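Local structure of coproheme decarboxylase (Thermus thermophilus, 1VDH) at residues D20-D25 and L102-S107. The protein catalyses the last step of coproporphyrin-dependent heme b biosynthesis, the hydrogen peroxide-dependent decarboxylation of coproheme by way of a three-propionate harderoheme intermediate. Sequence-based numbering, arbitrary orientation.
Sequences DFRLLD and LGRSYS
Phe21 faces both Ser105 and Tyr106, which defines a classic beta bulge between antiparallel strands 20-24 and 102-107 of the chlorite dismutase-family barrel. The evidence is Phe21 O: it accepts Ser105 N at 3.0 Å and, weakly, Tyr106 N at 3.4 Å, while Phe21 N donates to Tyr106 O. Beyond the bulge the ladder is regular again, with Leu23 N to Gly103 O at 2.7 Å and Gly103 N to Leu23 O at 2.9 Å.

On one face, Arg22 grips Asp20 side-on, NE to OD1 and NH2 to OD2, each oxygen met on its syn side. Its chain, bent at chi2 (-132°), lays the guanidinium flat on Arg104, with planes 13° apart and centres separated by 4.6 Å; Arg104 CG lies 3.6 Å above the Arg22 guanidinium plane, offset toward its rim. The carboxylate probably offsets the like charges, since Asp20 OD1 also forms a long salt bridge to Arg104 NH2 at 3.6 Å. The stronger acidic partner of Arg104 is Glu90 of helix 83-95, which pairs with NH2.

On the other face, Phe21 and Tyr106 lie side by side, with Phe21 CD2 in the plane of the tyrosine ring at its edge. Phe233 packs against both rings, and Tyr106 reaches Pro146, a predicted coproheme-binding residue. In the charged cluster, a water accepts from Arg104 NE at 2.7 Å, in the guanidinium plane.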
loop_
_atom_site.group_PDB
_atom_site.type_symbol
_atom_site.label_atom_id
_atom_site.label_comp_id
_atom_site.label_asym_id
_atom_site.label_seq_id
_atom_site.Cartn_x
_atom_site.Cartn_y
_atom_site.Cartn_z
ATOM N N ASP A 20 1.650 -6.019 -20.417
ATOM C CA ASP A 20 0.259 -6.105 -20.004
ATOM C C ASP A 20 0.072 -7.402 -19.230
ATOM O O ASP A 20 -0.039 -8.477 -19.824
ATOM C CB ASP A 20 -0.643 -6.068 -21.252
ATOM C CG ASP A 20 -2.133 -5.993 -20.925
ATOM O OD1 ASP A 20 -2.548 -6.266 -19.776
ATOM O OD2 ASP A 20 -2.905 -5.666 -21.846
ATOM N N PHE A 21 0.080 -7.290 -17.902
ATOM C CA PHE A 21 -0.101 -8.435 -17.013
ATOM C C PHE A 21 -1.560 -8.577 -16.606
ATOM O O PHE A 21 -2.178 -7.617 -16.137
ATOM C CB PHE A 21 0.738 -8.274 -15.738
ATOM C CG PHE A 21 2.217 -8.349 -15.964
ATOM C CD1 PHE A 21 2.865 -9.579 -15.998
ATOM C CD2 PHE A 21 2.971 -7.186 -16.099
ATOM C CE1 PHE A 21 4.240 -9.656 -16.155
ATOM C CE2 PHE A 21 4.351 -7.250 -16.260
ATOM C CZ PHE A 21 4.989 -8.485 -16.287
ATOM N N ARG A 22 -2.089 -9.790 -16.725
ATOM C CA ARG A 22 -3.473 -10.049 -16.359
ATOM C C ARG A 22 -3.607 -11.339 -15.564
ATOM O O ARG A 22 -2.748 -12.227 -15.642
ATOM C CB ARG A 22 -4.350 -10.130 -17.613
ATOM C CG ARG A 22 -4.142 -8.968 -18.563
ATOM C CD ARG A 22 -5.444 -8.351 -19.011
ATOM N NE ARG A 22 -5.185 -7.278 -19.965
ATOM C CZ ARG A 22 -6.123 -6.570 -20.579
ATOM N NH1 ARG A 22 -7.406 -6.809 -20.341
ATOM N NH2 ARG A 22 -5.770 -5.636 -21.449
ATOM N N LEU A 23 -4.668 -11.405 -14.764
ATOM C CA LEU A 23 -4.967 -12.580 -13.955
ATOM C C LEU A 23 -6.150 -13.293 -14.592
ATOM O O LEU A 23 -7.098 -12.652 -15.056
ATOM C CB LEU A 23 -5.327 -12.175 -12.524
ATOM C CG LEU A 23 -4.171 -11.773 -11.606
ATOM C CD1 LEU A 23 -4.739 -11.112 -10.365
ATOM C CD2 LEU A 23 -3.332 -13.009 -11.236
ATOM N N LEU A 24 -6.094 -14.618 -14.619
ATOM C CA LEU A 24 -7.169 -15.406 -15.200
ATOM C C LEU A 24 -8.196 -15.811 -14.147
ATOM O O LEU A 24 -7.844 -16.242 -13.048
ATOM C CB LEU A 24 -6.598 -16.655 -15.878
ATOM C CG LEU A 24 -7.610 -17.668 -16.432
ATOM C CD1 LEU A 24 -8.348 -17.075 -17.627
ATOM C CD2 LEU A 24 -6.889 -18.950 -16.828
ATOM N N ASP A 25 -9.469 -15.607 -14.459
ATOM C CA ASP A 25 -10.523 -16.017 -13.546
ATOM C C ASP A 25 -10.737 -17.495 -13.892
ATOM O O ASP A 25 -11.570 -17.831 -14.738
ATOM C CB ASP A 25 -11.803 -15.208 -13.789
ATOM C CG ASP A 25 -12.891 -15.494 -12.752
ATOM O OD1 ASP A 25 -12.857 -16.560 -12.099
ATOM O OD2 ASP A 25 -13.792 -14.646 -12.596
ATOM N N LEU A 102 -10.533 -12.128 -17.700
ATOM C CA LEU A 102 -9.255 -11.597 -17.231
ATOM C C LEU A 102 -9.402 -10.330 -16.405
ATOM O O LEU A 102 -10.343 -9.552 -16.586
ATOM C CB LEU A 102 -8.331 -11.286 -18.413
ATOM C CG LEU A 102 -7.929 -12.428 -19.345
ATOM C CD1 LEU A 102 -7.075 -11.865 -20.473
ATOM C CD2 LEU A 102 -7.180 -13.503 -18.566
ATOM N N GLY A 103 -8.450 -10.134 -15.502
ATOM C CA GLY A 103 -8.421 -8.949 -14.669
ATOM C C GLY A 103 -7.024 -8.372 -14.826
ATOM O O GLY A 103 -6.047 -9.123 -14.779
ATOM N N ARG A 104 -6.909 -7.066 -15.053
ATOM C CA ARG A 104 -5.585 -6.452 -15.201
ATOM C C ARG A 104 -4.947 -6.365 -13.821
ATOM O O ARG A 104 -5.541 -5.817 -12.895
ATOM C CB ARG A 104 -5.678 -5.048 -15.807
ATOM C CG ARG A 104 -6.308 -4.980 -17.187
ATOM C CD ARG A 104 -6.005 -3.641 -17.871
ATOM N NE ARG A 104 -4.614 -3.562 -18.323
ATOM C CZ ARG A 104 -4.158 -2.679 -19.209
ATOM N NH1 ARG A 104 -4.976 -1.779 -19.744
ATOM N NH2 ARG A 104 -2.894 -2.726 -19.601
ATOM N N SER A 105 -3.744 -6.907 -13.678
ATOM C CA SER A 105 -3.075 -6.881 -12.380
ATOM C C SER A 105 -1.891 -5.922 -12.309
ATOM O O SER A 105 -1.582 -5.397 -11.240
ATOM C CB SER A 105 -2.644 -8.292 -11.971
ATOM O OG SER A 105 -1.705 -8.829 -12.882
ATOM N N TYR A 106 -1.221 -5.717 -13.439
ATOM C CA TYR A 106 -0.071 -4.816 -13.507
ATOM C C TYR A 106 0.210 -4.492 -14.972
ATOM O O TYR A 106 -0.281 -5.173 -15.875
ATOM C CB TYR A 106 1.165 -5.473 -12.864
ATOM C CG TYR A 106 2.314 -4.517 -12.590
ATOM C CD1 TYR A 106 2.195 -3.507 -11.635
ATOM C CD2 TYR A 106 3.519 -4.621 -13.289
ATOM C CE1 TYR A 106 3.249 -2.620 -11.382
ATOM C CE2 TYR A 106 4.577 -3.740 -13.044
ATOM C CZ TYR A 106 4.434 -2.747 -12.091
ATOM O OH TYR A 106 5.478 -1.886 -11.840
ATOM N N SER A 107 0.983 -3.438 -15.203
ATOM C CA SER A 107 1.340 -3.030 -16.557
ATOM C C SER A 107 2.516 -2.075 -16.496
ATOM O O SER A 107 2.852 -1.563 -15.427
ATOM C CB SER A 107 0.156 -2.341 -17.257
ATOM O OG SER A 107 -0.042 -1.027 -16.767
HETATM O O HOH W 1 -2.483 -4.943 -17.419
HETATM O O HOH W 2 -9.512 -7.806 -18.503
#